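Local coordinates for superantigen-like protein SSL8 (Staphylococcus aureus, PDB 3R2T) that is of unknown function but belongs to the staphylococcal/streptococcal toxin family and is probably a secreted superantigen-like protein, at residues Val123-Asp128 with Phe134-Val139; Ile169-Phe174 with Arg190-Lys195; Val180-Leu185 with Ile209-Lys214; Tyr219-Ser224 with Phe229-Asp234. One frame throughout, in Å; residues are numbered along the deposited sequence. Where two conformers were deposited one is given.

Contact 1 lies in the OB-fold domain, whereas contacts 2, 3 and 4 lie in the beta-grasp domain. Contacts 2 and 3 share helix 182-197 and the sheet beneath it, their centres about 13 Å apart. Contacts 3 and 4 use the neighbouring strands 207-213 and 218-222, with centres about 9 Å apart. The two domains meet where contact 1 touches contacts 3 and 4: Lys183 approaches Val136 O, and Gly138 N probably bonds to Met232 O. Contacts 1 and 2 are about 23 Å apart, centre to centre, on opposite sides of the chain's centre. The sulfate of contact 4 probably comes from the crystallisation liquor, and no active site is known.

Contact 1 (Val123-Asp128 with Phe134-Val139); sequences VPELVD and FSVSGV
Leu126 places CG between its backbone N and carbonyl carbon (chi1 69°), while Phe134 turns CG anti to its carbonyl carbon (chi1 -78°), and the two side chains leave the same face of the sheet side by side. CD1 of Leu126 therefore lies over one face of the Phe134 ring, offset toward the rim. This is a CH-pi contact in kind, though modelled too tightly for its spacing to be trusted. A branched aliphatic tip suits the flat ring, and Phe174 of the second subunit packs on both residues.

The backbones pair antiparallel. Phe134 N donates to Leu126 O at 2.8 Å, and Phe134 O receives Glu125 N at 2.8 Å in an almost straight bond. One residue along, the short side chain of Ser135 puts OG 2.9 Å from Val123 N, from which it accepts. A water completes the join: it donates to Val123 O and to Glu125 OE2, each at 2.8 Å, and accepts from Val136 N at 2.9 Å. Glu125 suits this place because its bent chain brings a carboxylate to the water while OE1 forms a salt bridge with Lys226 and OE2 bonds to Tyr66. Such pairing, with apolar side chains on one face and a water carrying on where direct bonds stop, belongs to the beta hairpin of strands 126-127 and 133-141 in the OB-fold domain.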
loop_
_atom_site.group_PDB
_atom_site.type_symbol
_atom_site.label_atom_id
_atom_site.label_comp_id
_atom_site.label_asym_id
_atom_site.label_seq_id
_atom_site.Cartn_x
_atom_site.Cartn_y
_atom_site.Cartn_z
ATOM N N VAL A 123 -2.142 12.902 -2.251
ATOM C CA VAL A 123 -1.493 13.103 -0.951
ATOM C C VAL A 123 -0.586 11.881 -0.753
ATOM O O VAL A 123 -1.012 10.744 -0.928
ATOM C CB VAL A 123 -2.532 13.195 0.191
ATOM C CG1 VAL A 123 -1.846 13.394 1.538
ATOM C CG2 VAL A 123 -3.497 14.320 -0.077
ATOM N N PRO A 124 0.664 12.097 -0.382
ATOM C CA PRO A 124 1.473 10.892 -0.257
ATOM C C PRO A 124 1.174 10.039 0.974
ATOM O O PRO A 124 1.080 10.576 2.064
ATOM C CB PRO A 124 2.916 11.438 -0.156
ATOM C CG PRO A 124 2.804 12.947 -0.183
ATOM C CD PRO A 124 1.379 13.298 0.068
ATOM N N GLU A 125 0.955 8.739 0.766
ATOM C CA GLU A 125 0.849 7.782 1.866
ATOM C C GLU A 125 2.323 7.360 2.031
ATOM O O GLU A 125 2.784 7.102 3.133
ATOM C CB GLU A 125 -0.039 6.605 1.529
ATOM C CG GLU A 125 -1.477 6.987 1.200
ATOM C CD GLU A 125 -2.153 7.746 2.327
ATOM O OE1 GLU A 125 -1.822 7.543 3.526
ATOM O OE2 GLU A 125 -3.016 8.569 2.007
ATOM N N LEU A 126 3.047 7.297 0.908
ATOM C CA LEU A 126 4.491 7.029 0.893
ATOM C C LEU A 126 5.102 7.501 -0.439
ATOM O O LEU A 126 4.370 7.811 -1.399
ATOM C CB LEU A 126 4.818 5.553 1.133
ATOM C CG LEU A 126 4.487 4.476 0.099
ATOM C CD1 LEU A 126 5.168 4.760 -1.231
ATOM C CD2 LEU A 126 4.940 3.100 0.617
ATOM N N VAL A 127 6.428 7.563 -0.474
ATOM C CA VAL A 127 7.175 7.936 -1.673
ATOM C C VAL A 127 8.227 6.837 -1.858
ATOM O O VAL A 127 9.003 6.579 -0.942
ATOM C CB VAL A 127 7.871 9.314 -1.527
ATOM C CG1 VAL A 127 8.566 9.718 -2.843
ATOM C CG2 VAL A 127 6.880 10.384 -1.107
ATOM N N ASP A 128 8.251 6.175 -3.018
ATOM C CA ASP A 128 9.230 5.096 -3.244
ATOM C C ASP A 128 10.623 5.633 -3.508
ATOM O O ASP A 128 10.818 6.843 -3.607
ATOM C CB ASP A 128 8.789 4.128 -4.349
ATOM C CG ASP A 128 8.766 4.756 -5.719
ATOM O OD1 ASP A 128 9.243 5.902 -5.894
ATOM O OD2 ASP A 128 8.264 4.079 -6.637
ATOM N N PHE A 134 2.986 7.643 -3.855
ATOM C CA PHE A 134 1.865 6.712 -3.709
ATOM C C PHE A 134 0.694 7.409 -3.034
ATOM O O PHE A 134 0.806 7.841 -1.891
ATOM C CB PHE A 134 2.291 5.513 -2.858
ATOM C CG PHE A 134 3.117 4.475 -3.595
ATOM C CD1 PHE A 134 4.033 4.830 -4.571
ATOM C CD2 PHE A 134 3.037 3.143 -3.222
ATOM C CE1 PHE A 134 4.805 3.860 -5.219
ATOM C CE2 PHE A 134 3.810 2.164 -3.854
ATOM C CZ PHE A 134 4.698 2.527 -4.858
ATOM N N SER A 135 -0.431 7.483 -3.728
ATOM C CA SER A 135 -1.619 8.127 -3.200
ATOM C C SER A 135 -2.854 7.278 -3.505
ATOM O O SER A 135 -2.823 6.418 -4.407
ATOM C CB SER A 135 -1.772 9.524 -3.801
ATOM O OG SER A 135 -2.850 10.236 -3.215
ATOM N N VAL A 136 -3.930 7.536 -2.753
ATOM C CA VAL A 136 -5.183 6.789 -2.883
ATOM C C VAL A 136 -6.332 7.558 -3.521
ATOM O O VAL A 136 -6.720 8.602 -3.037
ATOM C CB VAL A 136 -5.695 6.325 -1.511
ATOM C CG1 VAL A 136 -7.023 5.601 -1.658
ATOM C CG2 VAL A 136 -4.653 5.439 -0.816
ATOM N N SER A 137 -6.868 7.019 -4.610
ATOM C CA SER A 137 -8.030 7.590 -5.293
ATOM C C SER A 137 -7.927 9.107 -5.539
ATOM O O SER A 137 -6.897 9.580 -6.036
ATOM C CB SER A 137 -9.272 7.205 -4.514
ATOM O OG SER A 137 -9.329 5.794 -4.382
ATOM N N GLY A 138 -8.969 9.868 -5.204
ATOM C CA GLY A 138 -8.963 11.319 -5.434
ATOM C C GLY A 138 -9.075 11.681 -6.903
ATOM O O GLY A 138 -8.621 12.738 -7.317
ATOM N N VAL A 139 -9.691 10.804 -7.693
ATOM C CA VAL A 139 -9.831 11.013 -9.125
ATOM C C VAL A 139 -11.231 11.472 -9.468
ATOM O O VAL A 139 -12.182 10.923 -8.956
ATOM C CB VAL A 139 -9.564 9.701 -9.907
ATOM C CG1 VAL A 139 -9.639 9.967 -11.411
ATOM C CG2 VAL A 139 -8.169 9.084 -9.552
HETATM O O HOH W 1 -3.424 9.435 -0.619
#

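Contact 2 (Ile169-Phe174 with Arg190-Lys195); sequences IDEFFF and RKLLIK
Leu192 is the residue of 190-195, within helix 182-197, that meets the end of strand 167-171 and the chain just beyond it. Two positions before it, Arg190 points to another side of the helix, where it forms a salt bridge with Asp186 and a hydrogen bond to Tyr200. Leu192 itself points toward 169-174. With CG anti to the backbone N (chi1 -175°), it spreads its two methyls over separate partners. CD1 comes to the edge of the Phe173 ring, near the ring plane, 4.4 Å from CD2 of Phe173, and lies equally far from the carbonyl oxygen Phe172 O. CD2 rests 4.5 Å from CG of Glu171, against the aliphatic part of that chain. The carboxylate of Glu171 extends past this apolar stretch to a salt bridge with Lys196 and a hydrogen bond with Tyr197, so a long acidic side chain can be largely buried here. Leu193, next in the helix, turns instead to Leu199, and Ile194 to helix 57-68. Leucine suits this position because its forked end touches the ring edge with one methyl and the Glu171 methylene with the other. Without a hydrogen bond between the segments, the contact rests on loose van der Waals packing and on exclusion of water.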
loop_
_atom_site.group_PDB
_atom_site.type_symbol
_atom_site.label_atom_id
_atom_site.label_comp_id
_atom_site.label_asym_id
_atom_site.label_seq_id
_atom_site.Cartn_x
_atom_site.Cartn_y
_atom_site.Cartn_z
ATOM N N ILE A 169 -17.713 30.688 13.880
ATOM C CA ILE A 169 -16.994 31.496 12.890
ATOM C C ILE A 169 -17.211 31.082 11.422
ATOM O O ILE A 169 -17.012 29.916 11.060
ATOM C CB ILE A 169 -15.453 31.442 13.189
ATOM C CG1 ILE A 169 -15.179 31.818 14.659
ATOM C CG2 ILE A 169 -14.658 32.344 12.228
ATOM C CD1 ILE A 169 -13.671 32.000 15.033
ATOM N N ASP A 170 -17.607 32.049 10.587
ATOM C CA ASP A 170 -17.791 31.818 9.148
ATOM C C ASP A 170 -16.452 31.924 8.483
ATOM O O ASP A 170 -15.811 32.955 8.570
ATOM C CB ASP A 170 -18.698 32.862 8.505
ATOM C CG ASP A 170 -20.122 32.723 8.925
ATOM O OD1 ASP A 170 -20.434 31.716 9.590
ATOM O OD2 ASP A 170 -20.939 33.613 8.579
ATOM N N GLU A 171 -16.028 30.851 7.829
ATOM C CA GLU A 171 -14.749 30.830 7.134
ATOM C C GLU A 171 -14.999 30.832 5.649
ATOM O O GLU A 171 -15.914 30.157 5.168
ATOM C CB GLU A 171 -13.955 29.566 7.506
ATOM C CG GLU A 171 -13.386 29.538 8.926
ATOM C CD GLU A 171 -12.210 30.512 9.133
ATOM O OE1 GLU A 171 -11.606 30.976 8.137
ATOM O OE2 GLU A 171 -11.881 30.804 10.300
ATOM N N PHE A 172 -14.205 31.599 4.910
ATOM C CA PHE A 172 -14.324 31.606 3.449
ATOM C C PHE A 172 -13.774 30.274 2.940
ATOM O O PHE A 172 -12.744 29.810 3.421
ATOM C CB PHE A 172 -13.537 32.762 2.819
ATOM C CG PHE A 172 -13.592 32.760 1.321
ATOM C CD1 PHE A 172 -14.727 33.218 0.660
ATOM C CD2 PHE A 172 -12.521 32.283 0.569
ATOM C CE1 PHE A 172 -14.798 33.210 -0.724
ATOM C CE2 PHE A 172 -12.581 32.268 -0.824
ATOM C CZ PHE A 172 -13.721 32.733 -1.472
ATOM N N PHE A 173 -14.466 29.646 1.998
ATOM C CA PHE A 173 -14.011 28.386 1.430
ATOM C C PHE A 173 -14.470 28.402 -0.011
ATOM O O PHE A 173 -15.566 28.864 -0.307
ATOM C CB PHE A 173 -14.629 27.201 2.173
ATOM C CG PHE A 173 -13.963 25.880 1.886
ATOM C CD1 PHE A 173 -14.569 24.930 1.078
ATOM C CD2 PHE A 173 -12.716 25.592 2.437
ATOM C CE1 PHE A 173 -13.944 23.712 0.834
ATOM C CE2 PHE A 173 -12.081 24.382 2.195
ATOM C CZ PHE A 173 -12.675 23.447 1.405
ATOM N N PHE A 174 -13.631 27.941 -0.918
ATOM C CA PHE A 174 -14.014 27.921 -2.313
ATOM C C PHE A 174 -13.626 26.585 -2.912
ATOM O O PHE A 174 -12.616 25.977 -2.540
ATOM C CB PHE A 174 -13.361 29.069 -3.095
ATOM C CG PHE A 174 -11.921 28.826 -3.437
ATOM C CD1 PHE A 174 -11.545 28.566 -4.753
ATOM C CD2 PHE A 174 -10.949 28.824 -2.453
ATOM C CE1 PHE A 174 -10.216 28.327 -5.083
ATOM C CE2 PHE A 174 -9.619 28.580 -2.774
ATOM C CZ PHE A 174 -9.254 28.334 -4.095
ATOM N N ARG A 190 -9.311 20.000 6.764
ATOM C CA ARG A 190 -8.437 19.776 7.944
ATOM C C ARG A 190 -7.192 20.639 7.949
ATOM O O ARG A 190 -6.740 21.067 9.015
ATOM C CB ARG A 190 -8.023 18.311 8.108
ATOM C CG ARG A 190 -9.224 17.378 8.239
ATOM C CD ARG A 190 -8.844 16.056 8.813
ATOM N NE ARG A 190 -9.737 14.984 8.381
ATOM C CZ ARG A 190 -9.852 13.818 9.000
ATOM N NH1 ARG A 190 -10.669 12.874 8.522
ATOM N NH2 ARG A 190 -9.165 13.591 10.109
ATOM N N LYS A 191 -6.622 20.862 6.762
ATOM C CA LYS A 191 -5.449 21.717 6.599
ATOM C C LYS A 191 -5.776 23.091 7.172
ATOM O O LYS A 191 -4.997 23.681 7.914
ATOM C CB LYS A 191 -5.113 21.832 5.104
ATOM C CG LYS A 191 -4.005 22.836 4.712
ATOM C CD LYS A 191 -3.760 22.746 3.190
ATOM C CE LYS A 191 -2.699 23.720 2.665
ATOM N NZ LYS A 191 -3.131 25.142 2.679
ATOM N N LEU A 192 -6.960 23.584 6.829
ATOM C CA LEU A 192 -7.406 24.882 7.293
ATOM C C LEU A 192 -7.622 24.866 8.804
ATOM O O LEU A 192 -7.259 25.815 9.484
ATOM C CB LEU A 192 -8.658 25.297 6.553
ATOM C CG LEU A 192 -9.209 26.692 6.819
ATOM C CD1 LEU A 192 -10.063 27.118 5.635
ATOM C CD2 LEU A 192 -9.957 26.749 8.135
ATOM N N LEU A 193 -8.173 23.774 9.329
ATOM C CA LEU A 193 -8.434 23.666 10.772
ATOM C C LEU A 193 -7.147 23.607 11.572
ATOM O O LEU A 193 -7.076 24.116 12.695
ATOM C CB LEU A 193 -9.275 22.431 11.067
ATOM C CG LEU A 193 -10.664 22.448 10.431
ATOM C CD1 LEU A 193 -11.368 21.116 10.660
ATOM C CD2 LEU A 193 -11.468 23.631 10.955
ATOM N N ILE A 194 -6.119 22.982 11.003
ATOM C CA ILE A 194 -4.844 22.898 11.710
ATOM C C ILE A 194 -4.196 24.264 11.790
ATOM O O ILE A 194 -3.733 24.693 12.849
ATOM C CB ILE A 194 -3.851 21.941 11.025
ATOM C CG1 ILE A 194 -4.336 20.491 11.150
ATOM C CG2 ILE A 194 -2.420 22.089 11.666
ATOM C CD1 ILE A 194 -3.540 19.475 10.340
ATOM N N LYS A 195 -4.165 24.972 10.668
ATOM C CA LYS A 195 -3.503 26.275 10.632
ATOM C C LYS A 195 -4.256 27.384 11.377
ATOM O O LYS A 195 -3.628 28.205 12.034
ATOM C CB LYS A 195 -3.179 26.667 9.178
ATOM C CG LYS A 195 -4.360 27.027 8.317
ATOM C CD LYS A 195 -4.040 26.816 6.829
ATOM C CE LYS A 195 -5.248 27.144 5.924
ATOM N NZ LYS A 195 -5.198 26.412 4.619
#

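Contact 3 (Val180-Leu185 with Ile209-Lys214); sequences VSLKEL and IVINMK
In the beta-grasp domain a long helix lies across a mixed sheet, and this contact joins the first turn of helix 182-197 to strand 207-213 of that sheet. The joint is wholly apolar and rests on three buried residues: Leu182 and Leu185 from the helix and Ile211 from the strand. The leucines stand three positions apart, so both can reach the sheet from the same side of the helix. They get there differently. Leu182 has CG anti to its backbone N (chi1 -175°), which carries its end over to the strand, whereas Leu185 has its CA-CB bond directed at the strand from the start. Isoleucine suits the strand because its longer branch rises from the sheet as a single arm. Around the trio, Ile236 packs on both leucines, Ile221 on Leu182, and Ile241 on Ile211, extending the apolar packing.

The helix start is held by its own polar groups. Ser181 occupies the N-cap position, and its OG accepts from Glu184 N at 3.1 Å, satisfying an amide that the helix cannot serve. Leu185 N donates to Ser181 O at 3.3 Å, closing the first turn on which both leucines are carried. At the centre, one methyl serves both sides: Ile211 CD1 lies 3.7 Å from Leu182 CD1 and 3.7 Å from Leu185 CD1, the two directions nearly at right angles.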
loop_
_atom_site.group_PDB
_atom_site.type_symbol
_atom_site.label_atom_id
_atom_site.label_comp_id
_atom_site.label_asym_id
_atom_site.label_seq_id
_atom_site.Cartn_x
_atom_site.Cartn_y
_atom_site.Cartn_z
ATOM N N VAL A 180 -15.850 17.250 -7.204
ATOM C CA VAL A 180 -14.765 17.243 -6.256
ATOM C C VAL A 180 -14.804 15.974 -5.372
ATOM O O VAL A 180 -15.867 15.546 -4.916
ATOM C CB VAL A 180 -14.832 18.519 -5.398
ATOM C CG1 VAL A 180 -16.031 18.484 -4.515
ATOM C CG2 VAL A 180 -13.550 18.719 -4.580
ATOM N N SER A 181 -13.640 15.362 -5.150
ATOM C CA SER A 181 -13.571 14.152 -4.333
ATOM C C SER A 181 -13.699 14.531 -2.869
ATOM O O SER A 181 -13.324 15.621 -2.474
ATOM C CB SER A 181 -12.241 13.403 -4.561
ATOM O OG SER A 181 -11.111 14.158 -4.086
ATOM N N LEU A 182 -14.242 13.617 -2.069
ATOM C CA LEU A 182 -14.373 13.820 -0.655
ATOM C C LEU A 182 -12.963 13.907 -0.055
ATOM O O LEU A 182 -12.749 14.577 0.931
ATOM C CB LEU A 182 -15.112 12.648 -0.056
ATOM C CG LEU A 182 -15.479 12.665 1.415
ATOM C CD1 LEU A 182 -16.456 13.837 1.708
ATOM C CD2 LEU A 182 -16.092 11.291 1.802
ATOM N N LYS A 183 -12.022 13.205 -0.680
ATOM C CA LYS A 183 -10.634 13.216 -0.282
ATOM C C LYS A 183 -10.110 14.643 -0.268
ATOM O O LYS A 183 -9.503 15.090 0.733
ATOM C CB LYS A 183 -9.822 12.364 -1.263
ATOM C CG LYS A 183 -8.324 12.374 -1.052
ATOM C CD LYS A 183 -7.624 11.722 -2.219
ATOM C CE LYS A 183 -6.128 11.638 -1.982
ATOM N NZ LYS A 183 -5.869 10.696 -0.860
ATOM N N GLU A 184 -10.347 15.368 -1.370
ATOM C CA GLU A 184 -9.861 16.761 -1.488
ATOM C C GLU A 184 -10.520 17.689 -0.455
ATOM O O GLU A 184 -9.838 18.477 0.191
ATOM C CB GLU A 184 -10.001 17.300 -2.936
ATOM C CG GLU A 184 -9.712 18.789 -3.076
ATOM C CD GLU A 184 -9.555 19.288 -4.520
ATOM O OE1 GLU A 184 -9.716 18.505 -5.501
ATOM O OE2 GLU A 184 -9.257 20.496 -4.665
ATOM N N LEU A 185 -11.834 17.574 -0.292
ATOM C CA LEU A 185 -12.551 18.405 0.682
ATOM C C LEU A 185 -12.052 18.110 2.084
ATOM O O LEU A 185 -11.753 19.011 2.831
ATOM C CB LEU A 185 -14.044 18.144 0.616
ATOM C CG LEU A 185 -14.730 18.552 -0.677
ATOM C CD1 LEU A 185 -16.217 18.243 -0.601
ATOM C CD2 LEU A 185 -14.522 20.025 -0.955
ATOM N N ILE A 209 -16.714 16.882 10.477
ATOM C CA ILE A 209 -16.956 17.764 9.365
ATOM C C ILE A 209 -18.229 17.223 8.765
ATOM O O ILE A 209 -18.326 16.015 8.533
ATOM C CB ILE A 209 -15.863 17.672 8.280
ATOM C CG1 ILE A 209 -14.475 17.918 8.859
ATOM C CG2 ILE A 209 -16.175 18.635 7.090
ATOM C CD1 ILE A 209 -13.367 17.597 7.861
ATOM N N VAL A 210 -19.200 18.101 8.518
ATOM C CA VAL A 210 -20.463 17.700 7.912
ATOM C C VAL A 210 -20.689 18.523 6.656
ATOM O O VAL A 210 -20.738 19.757 6.711
ATOM C CB VAL A 210 -21.656 17.937 8.852
ATOM C CG1 VAL A 210 -22.990 17.622 8.141
ATOM C CG2 VAL A 210 -21.521 17.108 10.088
ATOM N N ILE A 211 -20.832 17.839 5.526
ATOM C CA ILE A 211 -21.083 18.496 4.249
ATOM C C ILE A 211 -22.574 18.328 3.973
ATOM O O ILE A 211 -23.056 17.210 3.825
ATOM C CB ILE A 211 -20.229 17.872 3.130
ATOM C CG1 ILE A 211 -18.731 18.027 3.461
ATOM C CG2 ILE A 211 -20.542 18.514 1.765
ATOM C CD1 ILE A 211 -17.798 17.173 2.599
ATOM N N ASN A 212 -23.312 19.431 3.937
ATOM C CA ASN A 212 -24.745 19.383 3.690
ATOM C C ASN A 212 -25.044 19.698 2.232
ATOM O O ASN A 212 -24.537 20.681 1.712
ATOM C CB ASN A 212 -25.467 20.366 4.626
ATOM C CG ASN A 212 -25.456 19.908 6.071
ATOM O OD1 ASN A 212 -25.915 18.813 6.378
ATOM N ND2 ASN A 212 -24.956 20.754 6.971
ATOM N N MET A 213 -25.856 18.853 1.591
ATOM C CA MET A 213 -26.227 18.995 0.178
ATOM C C MET A 213 -27.607 19.639 0.040
ATOM O O MET A 213 -28.387 19.627 0.973
ATOM C CB MET A 213 -26.253 17.620 -0.479
ATOM C CG MET A 213 -24.988 16.767 -0.230
ATOM S SD MET A 213 -23.478 17.571 -0.790
ATOM C CE MET A 213 -23.845 17.641 -2.561
ATOM N N LYS A 214 -27.902 20.203 -1.123
ATOM C CA LYS A 214 -29.188 20.856 -1.346
ATOM C C LYS A 214 -30.354 19.894 -1.239
ATOM O O LYS A 214 -31.406 20.299 -0.835
ATOM C CB LYS A 214 -29.218 21.633 -2.670
ATOM C CG LYS A 214 -28.268 22.830 -2.660
ATOM C CD LYS A 214 -28.290 23.606 -3.957
ATOM C CE LYS A 214 -27.285 24.756 -3.923
ATOM N NZ LYS A 214 -27.157 25.394 -5.285
#

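Contact 4 (Tyr219-Ser224 with Phe229-Asp234); sequences YEIDLS and FERMAD. With SO4 (sulfate ion), chain D.
Strand 218-222 passes the irregular segment 229-234 at a distance, with the CA atoms of Ile221 and Arg231 9.9 Å apart, and a type I turn runs from Arg231 to Asp234, closed by Asp234 N bonding to Arg231 O at 3.0 Å. A long side chain is needed to carry a polar group across that gap, and arginine provides one. Arg231 is extended to CD and then bends (chi3 74°), bringing its guanidinium end-on to the strand. Both terminal nitrogens bond to one carbonyl oxygen: NH2 reaches Glu220 O at 2.9 Å and NH1 reaches Glu220 O at 3.1 Å. The oxygen lies in the guanidinium plane. Seen from the carbonyl, NH1 is in its plane, while NH2 stands above it, 44° out. Two donors on one acceptor fix the rotation of the guanidinium, and Ile221 lies beside it with CG1 4.3 Å from NH2. The Glu220 carboxylate turns away to salt bridges with Arg208 and Lys218.

At the strand's end Asp222 OD1 accepts from Ser224 N at 2.9 Å, forming an Asx turn. At the start of 229-234, Phe229 N bonds to sulfate O4 at 3.0 Å and Glu230 N to sulfate O2 at 3.1 Å; the backbone amides supply the donors. Met232 and Phe229 pack on Val136 of the OB-fold domain. The grip on Glu220 O thus ties an outermost strand of the beta-grasp sheet to the loop between strands 218-222 and 235-237, at the junction of the two domains.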
loop_
_atom_site.group_PDB
_atom_site.type_symbol
_atom_site.label_atom_id
_atom_site.label_comp_id
_atom_site.label_asym_id
_atom_site.label_seq_id
_atom_site.Cartn_x
_atom_site.Cartn_y
_atom_site.Cartn_z
ATOM N N TYR A 219 -22.739 14.219 4.140
ATOM C CA TYR A 219 -21.535 13.423 4.212
ATOM C C TYR A 219 -20.952 13.824 5.545
ATOM O O TYR A 219 -20.888 15.025 5.849
ATOM C CB TYR A 219 -20.547 13.753 3.083
ATOM C CG TYR A 219 -21.000 13.325 1.694
ATOM C CD1 TYR A 219 -20.598 12.106 1.161
ATOM C CD2 TYR A 219 -21.826 14.138 0.922
ATOM C CE1 TYR A 219 -20.995 11.704 -0.118
ATOM C CE2 TYR A 219 -22.253 13.737 -0.358
ATOM C CZ TYR A 219 -21.826 12.529 -0.871
ATOM O OH TYR A 219 -22.218 12.130 -2.130
ATOM N N GLU A 220 -20.564 12.859 6.367
ATOM C CA GLU A 220 -19.958 13.185 7.662
ATOM C C GLU A 220 -18.599 12.492 7.813
ATOM O O GLU A 220 -18.455 11.326 7.459
ATOM C CB GLU A 220 -20.881 12.809 8.817
ATOM C CG GLU A 220 -20.303 13.191 10.181
ATOM C CD GLU A 220 -21.277 13.019 11.326
ATOM O OE1 GLU A 220 -22.462 13.399 11.193
ATOM O OE2 GLU A 220 -20.840 12.538 12.388
ATOM N N ILE A 221 -17.623 13.224 8.352
ATOM C CA ILE A 221 -16.278 12.715 8.563
ATOM C C ILE A 221 -15.834 12.946 10.010
ATOM O O ILE A 221 -15.940 14.034 10.520
ATOM C CB ILE A 221 -15.255 13.429 7.643
ATOM C CG1 ILE A 221 -15.659 13.281 6.161
ATOM C CG2 ILE A 221 -13.813 12.840 7.866
ATOM C CD1 ILE A 221 -14.942 14.277 5.225
ATOM N N ASP A 222 -15.320 11.904 10.644
ATOM C CA ASP A 222 -14.854 11.985 12.008
ATOM C C ASP A 222 -13.406 12.471 12.000
ATOM O O ASP A 222 -12.552 11.911 11.310
ATOM C CB ASP A 222 -14.969 10.602 12.616
ATOM C CG ASP A 222 -14.623 10.550 14.092
ATOM O OD1 ASP A 222 -14.127 11.530 14.700
ATOM O OD2 ASP A 222 -14.870 9.475 14.644
ATOM N N LEU A 223 -13.131 13.524 12.754
ATOM C CA LEU A 223 -11.781 14.085 12.831
ATOM C C LEU A 223 -10.806 13.287 13.711
ATOM O O LEU A 223 -9.614 13.618 13.741
ATOM C CB LEU A 223 -11.836 15.520 13.365
ATOM C CG LEU A 223 -12.524 16.572 12.500
ATOM C CD1 LEU A 223 -12.576 17.897 13.243
ATOM C CD2 LEU A 223 -11.806 16.723 11.135
ATOM N N SER A 224 -11.290 12.262 14.420
ATOM C CA SER A 224 -10.426 11.435 15.307
ATOM C C SER A 224 -9.458 10.530 14.565
ATOM O O SER A 224 -8.485 10.060 15.153
ATOM C CB SER A 224 -11.280 10.539 16.202
ATOM O OG SER A 224 -12.111 11.328 17.022
ATOM N N PHE A 229 -9.802 5.006 3.715
ATOM C CA PHE A 229 -9.248 4.843 2.359
ATOM C C PHE A 229 -10.316 4.517 1.299
ATOM O O PHE A 229 -10.228 4.982 0.165
ATOM C CB PHE A 229 -8.102 3.815 2.310
ATOM C CG PHE A 229 -6.862 4.239 3.082
ATOM C CD1 PHE A 229 -6.097 5.324 2.655
ATOM C CD2 PHE A 229 -6.466 3.564 4.204
ATOM C CE1 PHE A 229 -4.969 5.716 3.350
ATOM C CE2 PHE A 229 -5.328 3.952 4.911
ATOM C CZ PHE A 229 -4.575 5.026 4.475
ATOM N N GLU A 230 -11.325 3.747 1.675
ATOM C CA GLU A 230 -12.397 3.369 0.747
ATOM C C GLU A 230 -13.404 4.489 0.469
ATOM O O GLU A 230 -14.299 4.316 -0.353
ATOM C CB GLU A 230 -13.099 2.115 1.246
ATOM C CG GLU A 230 -12.184 0.890 1.260
ATOM C CD GLU A 230 -12.801 -0.333 1.925
ATOM O OE1 GLU A 230 -13.803 -0.190 2.669
ATOM O OE2 GLU A 230 -12.265 -1.438 1.718
ATOM N N ARG A 231 -13.259 5.636 1.140
ATOM C CA ARG A 231 -14.147 6.780 0.906
ATOM C C ARG A 231 -13.500 7.852 0.034
ATOM O O ARG A 231 -14.178 8.778 -0.456
ATOM C CB ARG A 231 -14.564 7.423 2.220
ATOM C CG ARG A 231 -15.369 6.521 3.102
ATOM C CD ARG A 231 -15.686 7.229 4.429
ATOM N NE ARG A 231 -16.708 8.251 4.252
ATOM C CZ ARG A 231 -17.103 9.099 5.198
ATOM N NH1 ARG A 231 -16.538 9.089 6.410
ATOM N NH2 ARG A 231 -18.064 9.972 4.921
ATOM N N MET A 232 -12.198 7.719 -0.183
ATOM C CA MET A 232 -11.455 8.719 -0.932
ATOM C C MET A 232 -11.791 8.789 -2.420
ATOM O O MET A 232 -11.338 9.703 -3.114
ATOM C CB MET A 232 -9.974 8.506 -0.714
ATOM C CG MET A 232 -9.544 8.806 0.706
ATOM S SD MET A 232 -7.810 8.401 0.914
ATOM C CE MET A 232 -7.530 9.027 2.597
ATOM N N ALA A 233 -12.571 7.831 -2.911
ATOM C CA ALA A 233 -12.990 7.835 -4.298
ATOM C C ALA A 233 -14.386 8.438 -4.450
ATOM O O ALA A 233 -14.827 8.604 -5.572
ATOM C CB ALA A 233 -12.965 6.422 -4.888
ATOM N N ASP A 234 -15.078 8.758 -3.347
ATOM C CA ASP A 234 -16.434 9.352 -3.433
ATOM C C ASP A 234 -16.341 10.744 -4.035
ATOM O O ASP A 234 -15.489 11.529 -3.653
ATOM C CB ASP A 234 -17.128 9.443 -2.072
ATOM C CG ASP A 234 -17.538 8.089 -1.515
ATOM O OD1 ASP A 234 -17.101 7.031 -2.027
ATOM O OD2 ASP A 234 -18.316 8.085 -0.534
HETATM S S SO4 D . -10.317 1.567 5.095
HETATM O O1 SO4 D . -9.352 0.779 4.327
HETATM O O2 SO4 D . -11.388 1.978 4.175
HETATM O O3 SO4 D . -10.923 0.765 6.155
HETATM O O4 SO4 D . -9.635 2.725 5.676
#